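Long-range contact in Moesin/ezrin/radixin homolog 2 (Drosophila melanogaster, PDB 7EDR), which probably acts as a membrane-associated FERM-domain scaffold that restrains growth through Hippo signalling: residues 253-258 and 280-284. Residues are numbered along the deposited sequence; the frame is centred on the assembly and turned at random.
Sequences FDDKKF and NKMIL
Phe253 and Asn280 bring the backbones nearest, their CA atoms 7.2 Å apart, where the hairpin of strands 248-254 and 257-262 meets the start of helix 277-297. The hairpin reverses in a type II' turn from Asp254 to Lys257, and Phe253 and Phe258 both project toward the helix from near the turn ends of the two strands. Asn280 packs against both rings, which also meet each other, Phe253 CB lying over the Phe258 face. Asn280 CB sits squarely over one face of the Phe253 ring, 3.8 Å from the centroid, a CH-pi contact. The Phe258 ring runs alongside the amide in the opposite sense, ring and amide planes 78° apart, and turns its edge to the backbone carbonyl, CZ lying 3.3 Å from Asn280 O. With CG beside the backbone N (chi1 -74°), the Asn280 amide extends to the turn, where ND2 gives a weak, bent hydrogen bond to Asp255 O (2.9 Å, 129°); OD1 bonds to Ser274 OG. Ile283 CG2 and Leu284 CD2 extend the apolar contact to Phe258 and Phe253, respectively. Buried Asn280 thus has a partner at each amide atom, the ND2 one weak, joining hairpin tip to C-terminal helix in the PH-like lobe of the FERM domain.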
loop_
_atom_site.group_PDB
_atom_site.type_symbol
_atom_site.label_atom_id
_atom_site.label_comp_id
_atom_site.label_asym_id
_atom_site.label_seq_id
_atom_site.Cartn_x
_atom_site.Cartn_y
_atom_site.Cartn_z
ATOM N N PHE C 253 29.747 18.961 -6.518
ATOM C CA PHE C 253 31.176 19.172 -6.361
ATOM C C PHE C 253 31.685 19.976 -7.551
ATOM O O PHE C 253 31.158 19.875 -8.668
ATOM C CB PHE C 253 31.966 17.841 -6.235
ATOM C CG PHE C 253 32.074 17.084 -7.528
ATOM C CD1 PHE C 253 31.126 16.125 -7.866
ATOM C CD2 PHE C 253 33.112 17.338 -8.416
ATOM C CE1 PHE C 253 31.205 15.433 -9.063
ATOM C CE2 PHE C 253 33.196 16.654 -9.616
ATOM C CZ PHE C 253 32.241 15.696 -9.940
ATOM N N ASP C 254 32.706 20.792 -7.293
ATOM C CA ASP C 254 33.498 21.417 -8.346
ATOM C C ASP C 254 34.955 21.153 -8.032
ATOM O O ASP C 254 35.461 21.627 -7.007
ATOM C CB ASP C 254 33.249 22.924 -8.448
ATOM C CG ASP C 254 34.227 23.620 -9.409
ATOM O OD1 ASP C 254 34.673 24.733 -9.076
ATOM O OD2 ASP C 254 34.553 23.071 -10.490
ATOM N N ASP C 255 35.623 20.398 -8.898
ATOM C CA ASP C 255 37.011 19.985 -8.666
ATOM C C ASP C 255 37.046 19.202 -7.360
ATOM O O ASP C 255 36.405 18.141 -7.276
ATOM C CB ASP C 255 37.922 21.214 -8.724
ATOM C CG ASP C 255 39.383 20.848 -8.879
ATOM O OD1 ASP C 255 40.226 21.522 -8.243
ATOM O OD2 ASP C 255 39.686 19.904 -9.643
ATOM N N LYS C 256 37.737 19.664 -6.324
ATOM C CA LYS C 256 37.914 18.876 -5.114
ATOM C C LYS C 256 36.885 19.193 -4.044
ATOM O O LYS C 256 36.870 18.518 -3.009
ATOM C CB LYS C 256 39.323 19.099 -4.546
ATOM C CG LYS C 256 40.426 18.892 -5.567
ATOM C CD LYS C 256 40.218 17.602 -6.373
ATOM C CE LYS C 256 41.470 17.222 -7.178
ATOM N NZ LYS C 256 41.804 18.158 -8.289
ATOM N N LYS C 257 36.024 20.177 -4.278
ATOM C CA LYS C 257 35.196 20.779 -3.240
ATOM C C LYS C 257 33.746 20.326 -3.397
ATOM O O LYS C 257 33.095 20.637 -4.407
ATOM C CB LYS C 257 35.293 22.301 -3.318
ATOM C CG LYS C 257 34.668 23.046 -2.155
ATOM C CD LYS C 257 34.397 24.491 -2.554
ATOM C CE LYS C 257 34.355 25.415 -1.356
ATOM N NZ LYS C 257 34.121 26.826 -1.799
ATOM N N PHE C 258 33.240 19.601 -2.398
ATOM C CA PHE C 258 31.823 19.249 -2.344
ATOM C C PHE C 258 31.044 20.331 -1.607
ATOM O O PHE C 258 31.468 20.800 -0.539
ATOM C CB PHE C 258 31.601 17.900 -1.652
ATOM C CG PHE C 258 31.528 16.740 -2.602
ATOM C CD1 PHE C 258 30.311 16.323 -3.109
ATOM C CD2 PHE C 258 32.683 16.078 -3.002
ATOM C CE1 PHE C 258 30.242 15.257 -4.001
ATOM C CE2 PHE C 258 32.628 15.008 -3.882
ATOM C CZ PHE C 258 31.404 14.599 -4.384
ATOM N N ASN C 280 34.863 11.539 -6.903
ATOM C CA ASN C 280 33.833 12.531 -6.619
ATOM C C ASN C 280 32.579 12.266 -7.429
ATOM O O ASN C 280 31.464 12.416 -6.921
ATOM C CB ASN C 280 34.372 13.926 -6.878
ATOM C CG ASN C 280 35.328 14.365 -5.800
ATOM O OD1 ASN C 280 35.572 13.622 -4.840
ATOM N ND2 ASN C 280 35.888 15.561 -5.946
ATOM N N LYS C 281 32.743 11.855 -8.681
ATOM C CA LYS C 281 31.596 11.414 -9.454
ATOM C C LYS C 281 30.925 10.205 -8.799
ATOM O O LYS C 281 29.690 10.128 -8.747
ATOM C CB LYS C 281 32.031 11.105 -10.886
ATOM C CG LYS C 281 30.883 10.781 -11.793
ATOM C CD LYS C 281 29.841 11.891 -11.760
ATOM C CE LYS C 281 28.537 11.432 -12.405
ATOM N NZ LYS C 281 28.790 10.753 -13.711
ATOM N N MET C 282 31.725 9.261 -8.274
ATOM C CA MET C 282 31.166 8.094 -7.597
ATOM C C MET C 282 30.425 8.492 -6.333
ATOM O O MET C 282 29.434 7.856 -5.961
ATOM C CB MET C 282 32.268 7.091 -7.242
ATOM C CG MET C 282 33.180 6.729 -8.383
ATOM S SD MET C 282 32.253 5.971 -9.730
ATOM C CE MET C 282 32.529 4.251 -9.316
ATOM N N ILE C 283 30.906 9.516 -5.634
ATOM C CA ILE C 283 30.170 9.986 -4.465
ATOM C C ILE C 283 28.820 10.551 -4.895
ATOM O O ILE C 283 27.782 10.277 -4.275
ATOM C CB ILE C 283 31.010 11.014 -3.686
ATOM C CG1 ILE C 283 32.270 10.344 -3.111
ATOM C CG2 ILE C 283 30.165 11.675 -2.573
ATOM C CD1 ILE C 283 33.135 11.286 -2.264
ATOM N N LEU C 284 28.815 11.307 -5.997
ATOM C CA LEU C 284 27.597 11.931 -6.495
ATOM C C LEU C 284 26.586 10.887 -6.932
ATOM O O LEU C 284 25.399 10.987 -6.587
ATOM C CB LEU C 284 27.930 12.861 -7.654
ATOM C CG LEU C 284 26.727 13.646 -8.170
ATOM C CD1 LEU C 284 26.199 14.574 -7.073
ATOM C CD2 LEU C 284 27.100 14.419 -9.443
#